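PDB 3N89: defective in germ line development protein 3, isoform a from Caenorhabditis elegans, which is probably an RNA-binding regulator of germline development, with four KH domains packed together into one globular platform. Local coordinates for residues P27-T31 against T87-G91; M22-P27 against F265-N269; F36-Y40 against L188-L192; T63-P68 against A81-T87. One frame throughout, in Å; residues are numbered along the deposited sequence.

Contact 1: P27-T31 against T87-G91; sequences PTRVT and TGYFG
Residues 29-31 run antiparallel to 87-89, with Val30 and Gly88 forming the hydrogen-bonded pair: each N-H meets the other's carbonyl O, both at 3.1 Å. Where segment 87-91 turns into a helix the pairing continues once more, as Phe90 N donates to Thr28 O at 2.8 Å. Glycine suits position 88 because, at its backbone angles (159°/-166°), a CB would press against the carbonyl O of Thr87. Arg29, Thr31, Thr87 and Tyr89 share one face of the sheet. There the two threonine hydroxyls meet, Thr31 OG1 to Thr87 OG1, at 2.7 Å, joining neighbouring strands through their side chains. A valine in place of Thr87 would keep the branched shape but would probably leave the Thr31 hydroxyl without this mate. The Arg29 chain bends at chi2 and chi3, and this bend brings one face of the guanidinium over the Gly88-Tyr89 peptide, with Gly88 C near its centre and Tyr89 N toward the rim. Thr28 OG1 approaches the Tyr89 ring at its edge, in the ring plane, 3.5 Å from CD1. On the opposite face Val30 CG2 reaches the edge of the Phe90 ring at CD1 (4.1 Å). That ring is also stacked with Tyr332 and meets Tyr329 edge-to-face. Val30 and Phe90 are both buried, which suits their apolar side chains. Tyr89 is the N-cap of helix 90-102. Strand 29-35, strand 83-87 and this helix correspond to the first strand, last strand and last helix of a type I KH domain, whose β-α-α-β-β-α order the chain follows here.

Contact 2: M22-P27 against F265-N269; sequences MIEINP and FNIKN
Pro27 lays its ring across Ile267 at about a right angle, CG meeting CG1 and CD1 of the isoleucine at 3.6 Å each. The isoleucine can present both atoms because its CG1 branch stands anti to the backbone N (chi1 -175°), bringing CG1 and CD1 up to the proline CG. Leu336 touches both residues, so the pair belongs to a larger apolar cluster. A proline fits well here because its compact ring offers only carbon to Ile267. Its carbonyl O is bonded to the hydroxyl of Tyr332. Ile25 is the other main wedge. Its CG2 sits over the strand backbone, 3.8 Å from Lys268 N and 3.9 Å from Asn266 CB, while CD1 lies 4.0 Å from Lys268 CG. The lysine contributes methylenes here, and a bend at chi3 carries CE back to 3.8 Å from Ile25 O. At the margin Met22 CE comes within 4.0 Å of Asn266 ND2, and its side chain also touches Leu313 of the next strand. Asn26 points away, and its OD1 accepts from Thr28 N, just before strand 29-35. Phe265 and Ile267 pair through their backbones with Ala316 and Asn314. No hydrogen bond crosses between 22-27 and 265-269, whose directions differ by 105°; against this strand the incoming loop is therefore held by apolar packing, while Tyr332 supplies a polar tie from outside.

Contact 3: F36-Y40 against L188-L192; sequences FESQY and LHFTL
Glu37 OE1 receives the backbone N-H of Thr191 in an almost straight bond, 2.7 Å from Thr191 N with 169° at the hydrogen. The donor comes in on the anti side of the carboxylate, tilted 28° out of its plane. Thr191 OG1 stands 3.1 Å from the same Glu37 OE1. Beside this, Gln39 NE2 donates to His189 O at 3.3 Å, so a carboxylate takes a strand N-H and an amide takes a strand carbonyl two residues earlier. Gln39 starts with CG set between its backbone N and carbonyl carbon and is extended beyond, which carries the amide across to the strand. A water completes the polar layer: it accepts from Gln39 N at 2.8 Å and also bonds to Thr191 OG1 and Ser38 OG. The 38-40 turn is closed by Tyr40 N bonding to Glu37 O, and in this turn Glu37 and Gln39 both point toward the strand. Farther in, the Glu37 side chain crosses that of Phe190 at about a right angle, with carboxylate and ring planes 55° apart. Phe190 itself turns to Ile255 and Met256 of helix 245-257. On the opposite edge of the strand, Leu188, Phe190 and Leu192 bond by their backbones to strand 236-242. Glu37 and Gln39 thus use side-chain groups to bind the N-H of Thr191 and the carbonyl of His189, joining the first KH domain to the third. The carboxylate is largely buried, and the strand N-H, with a long, weak ion pair to Arg252, would probably help to stabilise its charge.

Contact 4: T63-P68 against A81-T87; sequences TLIQLP and AQQVTIT
Ile65 is the non-hydrogen-bonded partner of Ile86 in two antiparallel strands whose axes come within 4.8 Å at 172°. Its CB lies 4.1 Å from Thr85 O, close over the backbone of the partner strand. CG2, anti to the backbone N, meets Val84 CG1 at 3.8 Å. CG1 runs alongside Ile86, pointing the same way, 4.1 Å from Ile86 CG2. CD1 continues the chain in extended form (chi2 171°), and the side chain packs on Val54, Ile57 and Met58 of helix 54-61 and on Met100 of helix 90-102, a buried setting that suits a branched aliphatic residue. An alanine here is likely to leave Val84 and Ile86 without their neighbour and to open a gap beneath the two helices. Strands 64-66 and 83-87 are the second and third strands of the type I KH sheet, and the connection between them, residues 67-82, corresponds to the variable loop. Backbone bonds bracket the isoleucine pair: Thr87 N to Leu64 O and Gln66 N to Thr85 O, each 2.9 Å. On the other face Gln66 CB passes Thr85 OG1. Beyond the strand, Leu67 CD1 lies beside Val84 CG2 at 3.6 Å, and Pro68 crosses Val84 at about a right angle.

How the contacts relate
Contacts 1, 2 and 4 lie on one seven-stranded sheet that the first and fourth KH domains build together, with strands 29-35 and 260-268 as neighbours at the join. Contacts 1 and 2 share Pro27, their centres 11 Å apart, and Val30 packs against Phe265 where they touch. Contact 4 extends contact 1 toward the sheet edge, sharing Thr87, with centres 14 Å apart. Contact 3 reaches the other, six-stranded sheet through strand 186-193. Its centre is 15 Å from that of contact 4, and Phe36 N probably bonds to Gln82 O (2.9 Å) between them. Contact 3 joins the first and third domains, and contact 2, 35 Å away between centres, packs the loop before strand 29-35 on the fourth.

Contact 1: P27-T31 against T87-G91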
loop_
_atom_site.group_PDB
_atom_site.type_symbol
_atom_site.label_atom_id
_atom_site.label_comp_id
_atom_site.label_asym_id
_atom_site.label_seq_id
_atom_site.Cartn_x
_atom_site.Cartn_y
_atom_site.Cartn_z
ATOM N N PRO A 27 1.092 -7.288 23.920
ATOM C CA PRO A 27 1.754 -7.472 22.625
ATOM C C PRO A 27 0.812 -7.802 21.462
ATOM O O PRO A 27 1.113 -7.476 20.311
ATOM C CB PRO A 27 2.727 -8.612 22.899
ATOM C CG PRO A 27 3.052 -8.454 24.345
ATOM C CD PRO A 27 1.690 -8.173 24.936
ATOM N N THR A 28 -0.320 -8.440 21.760
ATOM C CA THR A 28 -1.280 -8.816 20.728
ATOM C C THR A 28 -2.093 -7.624 20.261
ATOM O O THR A 28 -2.932 -7.747 19.366
ATOM C CB THR A 28 -2.271 -9.890 21.229
ATOM O OG1 THR A 28 -3.343 -9.264 21.947
ATOM C CG2 THR A 28 -1.563 -10.878 22.144
ATOM N N ARG A 29 -1.851 -6.478 20.885
ATOM C CA ARG A 29 -2.537 -5.241 20.540
ATOM C C ARG A 29 -1.533 -4.444 19.731
ATOM O O ARG A 29 -0.596 -3.870 20.283
ATOM C CB ARG A 29 -2.909 -4.477 21.807
ATOM C CG ARG A 29 -3.736 -5.285 22.793
ATOM C CD ARG A 29 -5.068 -5.684 22.198
ATOM N NE ARG A 29 -5.848 -4.518 21.811
ATOM C CZ ARG A 29 -7.086 -4.581 21.334
ATOM N NH1 ARG A 29 -7.677 -5.763 21.193
ATOM N NH2 ARG A 29 -7.728 -3.470 20.991
ATOM N N VAL A 30 -1.728 -4.393 18.421
ATOM C CA VAL A 30 -0.769 -3.699 17.578
ATOM C C VAL A 30 -1.409 -2.828 16.512
ATOM O O VAL A 30 -2.590 -2.968 16.214
ATOM C CB VAL A 30 0.153 -4.720 16.866
ATOM C CG1 VAL A 30 0.661 -5.755 17.857
ATOM C CG2 VAL A 30 -0.606 -5.407 15.745
ATOM N N THR A 31 -0.602 -1.938 15.938
ATOM C CA THR A 31 -1.039 -1.057 14.860
ATOM C C THR A 31 -0.255 -1.415 13.595
ATOM O O THR A 31 0.967 -1.578 13.643
ATOM C CB THR A 31 -0.751 0.428 15.173
ATOM O OG1 THR A 31 -1.594 0.872 16.244
ATOM C CG2 THR A 31 -1.010 1.290 13.937
ATOM N N THR A 87 -5.467 -0.402 13.743
ATOM C CA THR A 87 -5.165 -0.758 15.130
ATOM C C THR A 87 -6.168 -1.721 15.746
ATOM O O THR A 87 -7.378 -1.552 15.600
ATOM C CB THR A 87 -5.133 0.501 16.025
ATOM O OG1 THR A 87 -4.176 1.435 15.505
ATOM C CG2 THR A 87 -4.769 0.125 17.466
ATOM N N GLY A 88 -5.662 -2.720 16.455
ATOM C CA GLY A 88 -6.542 -3.672 17.100
ATOM C C GLY A 88 -5.832 -4.974 17.396
ATOM O O GLY A 88 -4.608 -5.038 17.347
ATOM N N TYR A 89 -6.595 -6.009 17.726
ATOM C CA TYR A 89 -6.003 -7.302 18.008
ATOM C C TYR A 89 -5.304 -7.747 16.729
ATOM O O TYR A 89 -5.845 -7.619 15.631
ATOM C CB TYR A 89 -7.086 -8.310 18.423
ATOM C CG TYR A 89 -6.595 -9.738 18.490
ATOM C CD1 TYR A 89 -5.587 -10.113 19.383
ATOM C CD2 TYR A 89 -7.094 -10.708 17.613
ATOM C CE1 TYR A 89 -5.080 -11.423 19.394
ATOM C CE2 TYR A 89 -6.599 -12.013 17.611
ATOM C CZ TYR A 89 -5.591 -12.363 18.498
ATOM O OH TYR A 89 -5.072 -13.635 18.456
ATOM N N PHE A 90 -4.086 -8.250 16.871
ATOM C CA PHE A 90 -3.319 -8.696 15.717
ATOM C C PHE A 90 -4.106 -9.547 14.715
ATOM O O PHE A 90 -3.965 -9.377 13.504
ATOM C CB PHE A 90 -2.103 -9.497 16.166
ATOM C CG PHE A 90 -1.305 -10.032 15.031
ATOM C CD1 PHE A 90 -0.460 -9.198 14.302
ATOM C CD2 PHE A 90 -1.415 -11.366 14.664
ATOM C CE1 PHE A 90 0.261 -9.689 13.217
ATOM C CE2 PHE A 90 -0.700 -11.865 13.583
ATOM C CZ PHE A 90 0.141 -11.030 12.858
ATOM N N GLY A 91 -4.919 -10.469 15.217
ATOM C CA GLY A 91 -5.679 -11.327 14.324
ATOM C C GLY A 91 -6.652 -10.582 13.425
ATOM O O GLY A 91 -6.847 -10.951 12.266
#

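Contact 2: M22-P27 against F265-N269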
loop_
_atom_site.group_PDB
_atom_site.type_symbol
_atom_site.label_atom_id
_atom_site.label_comp_id
_atom_site.label_asym_id
_atom_site.label_seq_id
_atom_site.Cartn_x
_atom_site.Cartn_y
_atom_site.Cartn_z
ATOM N N MET A 22 -0.999 3.549 32.176
ATOM C CA MET A 22 -1.092 2.547 31.132
ATOM C C MET A 22 -2.087 1.500 31.591
ATOM O O MET A 22 -1.884 0.835 32.607
ATOM C CB MET A 22 0.259 1.874 30.881
ATOM C CG MET A 22 1.329 2.785 30.299
ATOM S SD MET A 22 2.478 1.844 29.264
ATOM C CE MET A 22 1.731 2.098 27.642
ATOM N N ILE A 23 -3.178 1.368 30.853
ATOM C CA ILE A 23 -4.177 0.382 31.197
ATOM C C ILE A 23 -3.553 -0.991 30.982
ATOM O O ILE A 23 -3.549 -1.833 31.882
ATOM C CB ILE A 23 -5.426 0.543 30.315
ATOM C CG1 ILE A 23 -6.114 1.872 30.640
ATOM C CG2 ILE A 23 -6.373 -0.629 30.525
ATOM C CD1 ILE A 23 -6.707 1.943 32.039
ATOM N N GLU A 24 -3.000 -1.210 29.794
ATOM C CA GLU A 24 -2.388 -2.498 29.499
ATOM C C GLU A 24 -1.231 -2.399 28.518
ATOM O O GLU A 24 -1.140 -1.456 27.732
ATOM C CB GLU A 24 -3.438 -3.464 28.940
ATOM C CG GLU A 24 -3.878 -3.156 27.516
ATOM C CD GLU A 24 -4.993 -4.071 27.024
ATOM O OE1 GLU A 24 -4.842 -5.307 27.107
ATOM O OE2 GLU A 24 -6.016 -3.548 26.546
ATOM N N ILE A 25 -0.343 -3.383 28.592
ATOM C CA ILE A 25 0.810 -3.481 27.705
ATOM C C ILE A 25 0.691 -4.900 27.143
ATOM O O ILE A 25 1.367 -5.821 27.600
ATOM C CB ILE A 25 2.127 -3.336 28.490
ATOM C CG1 ILE A 25 2.098 -2.055 29.319
ATOM C CG2 ILE A 25 3.311 -3.285 27.529
ATOM C CD1 ILE A 25 3.309 -1.890 30.226
ATOM N N ASN A 26 -0.202 -5.055 26.167
ATOM C CA ASN A 26 -0.497 -6.341 25.531
ATOM C C ASN A 26 0.087 -6.420 24.119
ATOM O O ASN A 26 -0.364 -5.724 23.206
ATOM C CB ASN A 26 -2.017 -6.518 25.464
ATOM C CG ASN A 26 -2.433 -7.864 24.915
ATOM O OD1 ASN A 26 -1.647 -8.563 24.273
ATOM N ND2 ASN A 26 -3.687 -8.231 25.154
ATOM N N PRO A 27 1.092 -7.288 23.920
ATOM C CA PRO A 27 1.754 -7.472 22.625
ATOM C C PRO A 27 0.812 -7.802 21.462
ATOM O O PRO A 27 1.113 -7.476 20.311
ATOM C CB PRO A 27 2.727 -8.612 22.899
ATOM C CG PRO A 27 3.052 -8.454 24.345
ATOM C CD PRO A 27 1.690 -8.173 24.936
ATOM N N PHE A 265 3.969 -2.032 18.419
ATOM C CA PHE A 265 3.406 -2.585 19.648
ATOM C C PHE A 265 4.389 -2.438 20.801
ATOM O O PHE A 265 5.586 -2.233 20.586
ATOM C CB PHE A 265 3.042 -4.068 19.493
ATOM C CG PHE A 265 4.207 -4.956 19.155
ATOM C CD1 PHE A 265 4.694 -5.024 17.853
ATOM C CD2 PHE A 265 4.812 -5.736 20.133
ATOM C CE1 PHE A 265 5.767 -5.863 17.531
ATOM C CE2 PHE A 265 5.888 -6.580 19.820
ATOM C CZ PHE A 265 6.363 -6.639 18.517
ATOM N N ASN A 266 3.868 -2.534 22.022
ATOM C CA ASN A 266 4.691 -2.436 23.226
ATOM C C ASN A 266 4.786 -3.821 23.856
ATOM O O ASN A 266 3.926 -4.663 23.635
ATOM C CB ASN A 266 4.062 -1.457 24.222
ATOM C CG ASN A 266 3.834 -0.077 23.623
ATOM O OD1 ASN A 266 4.577 0.364 22.750
ATOM N ND2 ASN A 266 2.811 0.617 24.108
ATOM N N ILE A 267 5.822 -4.071 24.642
ATOM C CA ILE A 267 5.936 -5.383 25.254
ATOM C C ILE A 267 6.734 -5.405 26.553
ATOM O O ILE A 267 7.899 -5.009 26.587
ATOM C CB ILE A 267 6.532 -6.401 24.241
ATOM C CG1 ILE A 267 6.527 -7.801 24.848
ATOM C CG2 ILE A 267 7.935 -5.990 23.825
ATOM C CD1 ILE A 267 6.553 -8.895 23.814
ATOM N N LYS A 268 6.087 -5.853 27.629
ATOM C CA LYS A 268 6.741 -5.946 28.932
ATOM C C LYS A 268 7.920 -6.900 28.798
ATOM O O LYS A 268 7.800 -7.956 28.175
ATOM C CB LYS A 268 5.761 -6.467 29.994
ATOM C CG LYS A 268 5.094 -5.378 30.843
ATOM C CD LYS A 268 4.067 -5.956 31.806
ATOM C CE LYS A 268 2.843 -6.480 31.054
ATOM N NZ LYS A 268 1.780 -7.070 31.937
ATOM N N ASN A 269 9.057 -6.520 29.374
ATOM C CA ASN A 269 10.268 -7.340 29.313
ATOM C C ASN A 269 10.003 -8.795 29.685
ATOM O O ASN A 269 10.595 -9.707 29.115
#

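Contact 3: F36-Y40 against L188-L192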
loop_
_atom_site.group_PDB
_atom_site.type_symbol
_atom_site.label_atom_id
_atom_site.label_comp_id
_atom_site.label_asym_id
_atom_site.label_seq_id
_atom_site.Cartn_x
_atom_site.Cartn_y
_atom_site.Cartn_z
ATOM N N PHE A 36 -1.467 4.162 1.210
ATOM C CA PHE A 36 -2.647 4.165 0.346
ATOM C C PHE A 36 -2.692 5.504 -0.407
ATOM O O PHE A 36 -2.460 6.561 0.180
ATOM C CB PHE A 36 -3.924 4.001 1.190
ATOM C CG PHE A 36 -4.244 2.570 1.565
ATOM C CD1 PHE A 36 -5.232 1.863 0.878
ATOM C CD2 PHE A 36 -3.566 1.931 2.602
ATOM C CE1 PHE A 36 -5.544 0.544 1.214
ATOM C CE2 PHE A 36 -3.872 0.603 2.948
ATOM C CZ PHE A 36 -4.863 -0.087 2.249
ATOM N N GLU A 37 -3.009 5.458 -1.697
ATOM C CA GLU A 37 -3.066 6.654 -2.534
ATOM C C GLU A 37 -4.212 7.606 -2.184
ATOM O O GLU A 37 -5.384 7.285 -2.391
ATOM C CB GLU A 37 -3.161 6.230 -3.995
ATOM C CG GLU A 37 -2.156 5.153 -4.339
ATOM C CD GLU A 37 -2.126 4.831 -5.805
ATOM O OE1 GLU A 37 -1.718 5.708 -6.600
ATOM O OE2 GLU A 37 -2.515 3.699 -6.162
ATOM N N SER A 38 -3.851 8.787 -1.682
ATOM C CA SER A 38 -4.810 9.811 -1.259
ATOM C C SER A 38 -5.933 10.151 -2.233
ATOM O O SER A 38 -7.005 10.577 -1.814
ATOM C CB SER A 38 -4.067 11.104 -0.897
ATOM O OG SER A 38 -3.430 11.668 -2.031
ATOM N N GLN A 39 -5.680 9.981 -3.526
ATOM C CA GLN A 39 -6.668 10.282 -4.557
ATOM C C GLN A 39 -7.898 9.375 -4.445
ATOM O O GLN A 39 -8.913 9.601 -5.105
ATOM C CB GLN A 39 -6.027 10.126 -5.940
ATOM C CG GLN A 39 -5.428 8.747 -6.182
ATOM C CD GLN A 39 -4.747 8.627 -7.534
ATOM O OE1 GLN A 39 -5.383 8.777 -8.583
ATOM N NE2 GLN A 39 -3.444 8.354 -7.517
ATOM N N TYR A 40 -7.802 8.358 -3.595
ATOM C CA TYR A 40 -8.891 7.416 -3.398
ATOM C C TYR A 40 -9.468 7.500 -1.985
ATOM O O TYR A 40 -10.396 6.767 -1.644
ATOM C CB TYR A 40 -8.395 5.991 -3.652
ATOM C CG TYR A 40 -7.832 5.768 -5.036
ATOM C CD1 TYR A 40 -8.641 5.891 -6.166
ATOM C CD2 TYR A 40 -6.486 5.450 -5.221
ATOM C CE1 TYR A 40 -8.125 5.704 -7.448
ATOM C CE2 TYR A 40 -5.958 5.264 -6.499
ATOM C CZ TYR A 40 -6.783 5.394 -7.609
ATOM O OH TYR A 40 -6.264 5.245 -8.880
ATOM N N LEU A 188 -1.980 4.584 -16.174
ATOM C CA LEU A 188 -2.320 4.593 -14.757
ATOM C C LEU A 188 -1.381 5.534 -14.024
ATOM O O LEU A 188 -0.170 5.527 -14.257
ATOM C CB LEU A 188 -2.209 3.199 -14.133
ATOM C CG LEU A 188 -2.504 3.199 -12.621
ATOM C CD1 LEU A 188 -3.588 2.173 -12.304
ATOM C CD2 LEU A 188 -1.235 2.922 -11.834
ATOM N N HIS A 189 -1.946 6.330 -13.124
ATOM C CA HIS A 189 -1.171 7.285 -12.352
ATOM C C HIS A 189 -1.036 6.866 -10.892
ATOM O O HIS A 189 -1.966 7.025 -10.098
ATOM C CB HIS A 189 -1.827 8.657 -12.455
ATOM C CG HIS A 189 -1.762 9.247 -13.827
ATOM N ND1 HIS A 189 -2.875 9.706 -14.498
ATOM C CD2 HIS A 189 -0.708 9.476 -14.646
ATOM C CE1 HIS A 189 -2.509 10.197 -15.668
ATOM N NE2 HIS A 189 -1.199 10.069 -15.782
ATOM N N PHE A 190 0.122 6.326 -10.535
ATOM C CA PHE A 190 0.343 5.908 -9.156
ATOM C C PHE A 190 0.952 7.063 -8.359
ATOM O O PHE A 190 1.938 7.664 -8.778
ATOM C CB PHE A 190 1.272 4.695 -9.112
ATOM C CG PHE A 190 1.328 4.025 -7.770
ATOM C CD1 PHE A 190 0.234 3.317 -7.288
ATOM C CD2 PHE A 190 2.477 4.106 -6.979
ATOM C CE1 PHE A 190 0.277 2.702 -6.039
ATOM C CE2 PHE A 190 2.528 3.497 -5.732
ATOM C CZ PHE A 190 1.427 2.791 -5.259
ATOM N N THR A 191 0.346 7.378 -7.218
ATOM C CA THR A 191 0.833 8.451 -6.365
ATOM C C THR A 191 1.592 7.874 -5.187
ATOM O O THR A 191 1.003 7.295 -4.269
ATOM C CB THR A 191 -0.311 9.298 -5.794
ATOM O OG1 THR A 191 -1.287 8.428 -5.203
ATOM C CG2 THR A 191 -0.945 10.148 -6.872
ATOM N N LEU A 192 2.903 8.043 -5.214
ATOM C CA LEU A 192 3.743 7.543 -4.150
ATOM C C LEU A 192 4.109 8.728 -3.283
ATOM O O LEU A 192 4.075 9.871 -3.748
ATOM C CB LEU A 192 5.021 6.931 -4.731
ATOM C CG LEU A 192 5.898 6.158 -3.748
ATOM C CD1 LEU A 192 5.194 4.855 -3.387
ATOM C CD2 LEU A 192 7.267 5.870 -4.369
HETATM O O HOH W 1 -2.952 10.108 -3.968
#

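Contact 4: T63-P68 against A81-T87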
loop_
_atom_site.group_PDB
_atom_site.type_symbol
_atom_site.label_atom_id
_atom_site.label_comp_id
_atom_site.label_asym_id
_atom_site.label_seq_id
_atom_site.Cartn_x
_atom_site.Cartn_y
_atom_site.Cartn_z
ATOM N N THR A 63 -11.832 -3.138 14.303
ATOM C CA THR A 63 -10.565 -2.430 14.313
ATOM C C THR A 63 -10.818 -0.937 14.170
ATOM O O THR A 63 -11.959 -0.497 14.070
ATOM C CB THR A 63 -9.680 -2.898 13.121
ATOM O OG1 THR A 63 -9.606 -4.327 13.106
ATOM C CG2 THR A 63 -8.283 -2.352 13.233
ATOM N N LEU A 64 -9.742 -0.164 14.173
ATOM C CA LEU A 64 -9.820 1.276 13.991
ATOM C C LEU A 64 -8.855 1.558 12.846
ATOM O O LEU A 64 -7.680 1.205 12.923
ATOM C CB LEU A 64 -9.373 2.019 15.251
ATOM C CG LEU A 64 -9.285 3.536 15.074
ATOM C CD1 LEU A 64 -10.686 4.086 14.941
ATOM C CD2 LEU A 64 -8.566 4.182 16.250
ATOM N N ILE A 65 -9.368 2.148 11.771
ATOM C CA ILE A 65 -8.553 2.478 10.600
ATOM C C ILE A 65 -8.567 3.977 10.431
ATOM O O ILE A 65 -9.627 4.602 10.455
ATOM C CB ILE A 65 -9.115 1.860 9.314
ATOM C CG1 ILE A 65 -9.148 0.339 9.442
ATOM C CG2 ILE A 65 -8.260 2.269 8.124
ATOM C CD1 ILE A 65 -9.878 -0.337 8.307
ATOM N N GLN A 66 -7.395 4.561 10.251
ATOM C CA GLN A 66 -7.325 6.002 10.099
ATOM C C GLN A 66 -6.626 6.454 8.828
ATOM O O GLN A 66 -5.548 5.973 8.480
ATOM C CB GLN A 66 -6.665 6.611 11.339
ATOM C CG GLN A 66 -7.534 6.436 12.583
ATOM C CD GLN A 66 -6.950 7.049 13.851
ATOM O OE1 GLN A 66 -7.606 7.068 14.892
ATOM N NE2 GLN A 66 -5.717 7.545 13.772
ATOM N N LEU A 67 -7.288 7.362 8.123
ATOM C CA LEU A 67 -6.773 7.932 6.891
ATOM C C LEU A 67 -6.211 9.286 7.280
ATOM O O LEU A 67 -6.869 10.056 7.971
ATOM C CB LEU A 67 -7.903 8.086 5.862
ATOM C CG LEU A 67 -8.253 6.856 5.012
ATOM C CD1 LEU A 67 -8.432 5.636 5.894
ATOM C CD2 LEU A 67 -9.518 7.122 4.193
ATOM N N PRO A 68 -4.979 9.592 6.850
ATOM C CA PRO A 68 -4.359 10.878 7.185
ATOM C C PRO A 68 -4.977 12.068 6.467
ATOM O O PRO A 68 -5.669 11.918 5.456
ATOM C CB PRO A 68 -2.901 10.661 6.796
ATOM C CG PRO A 68 -3.017 9.784 5.600
ATOM C CD PRO A 68 -4.065 8.770 6.035
ATOM N N ALA A 81 2.518 11.266 4.515
ATOM C CA ALA A 81 1.552 11.885 3.610
ATOM C C ALA A 81 0.400 10.954 3.232
ATOM O O ALA A 81 -0.751 11.380 3.151
ATOM C CB ALA A 81 2.263 12.357 2.351
ATOM N N GLN A 82 0.703 9.681 3.018
ATOM C CA GLN A 82 -0.323 8.725 2.612
ATOM C C GLN A 82 -0.340 7.451 3.435
ATOM O O GLN A 82 -0.682 6.388 2.921
ATOM C CB GLN A 82 -0.130 8.364 1.136
ATOM C CG GLN A 82 -0.193 9.562 0.214
ATOM C CD GLN A 82 -0.134 9.189 -1.244
ATOM O OE1 GLN A 82 0.857 8.637 -1.713
ATOM N NE2 GLN A 82 -1.202 9.491 -1.977
ATOM N N GLN A 83 0.011 7.559 4.712
ATOM C CA GLN A 83 0.053 6.394 5.577
ATOM C C GLN A 83 -1.224 6.198 6.366
ATOM O O GLN A 83 -1.693 7.102 7.066
ATOM C CB GLN A 83 1.229 6.498 6.536
ATOM C CG GLN A 83 1.927 5.174 6.809
ATOM C CD GLN A 83 3.233 5.364 7.549
ATOM O OE1 GLN A 83 3.261 5.468 8.775
ATOM N NE2 GLN A 83 4.325 5.434 6.800
ATOM N N VAL A 84 -1.785 5.001 6.233
ATOM C CA VAL A 84 -3.000 4.627 6.930
ATOM C C VAL A 84 -2.659 3.606 8.004
ATOM O O VAL A 84 -1.892 2.675 7.765
ATOM C CB VAL A 84 -4.024 4.024 5.962
ATOM C CG1 VAL A 84 -4.875 2.974 6.671
ATOM C CG2 VAL A 84 -4.909 5.134 5.414
ATOM N N THR A 85 -3.232 3.777 9.189
ATOM C CA THR A 85 -2.960 2.853 10.279
ATOM C C THR A 85 -4.187 2.029 10.645
ATOM O O THR A 85 -5.317 2.514 10.617
ATOM C CB THR A 85 -2.494 3.598 11.530
ATOM O OG1 THR A 85 -3.551 4.435 11.999
ATOM C CG2 THR A 85 -1.293 4.470 11.214
ATOM N N ILE A 86 -3.944 0.770 10.983
ATOM C CA ILE A 86 -4.999 -0.150 11.371
ATOM C C ILE A 86 -4.590 -0.598 12.764
ATOM O O ILE A 86 -3.484 -1.090 12.948
ATOM C CB ILE A 86 -5.056 -1.353 10.389
ATOM C CG1 ILE A 86 -5.147 -0.823 8.945
ATOM C CG2 ILE A 86 -6.261 -2.252 10.708
ATOM C CD1 ILE A 86 -5.254 -1.894 7.881
ATOM N N THR A 87 -5.467 -0.402 13.743
ATOM C CA THR A 87 -5.165 -0.758 15.130
ATOM C C THR A 87 -6.168 -1.721 15.746
ATOM O O THR A 87 -7.378 -1.552 15.600
ATOM C CB THR A 87 -5.133 0.501 16.025
ATOM O OG1 THR A 87 -4.176 1.435 15.505
ATOM C CG2 THR A 87 -4.769 0.125 17.466
#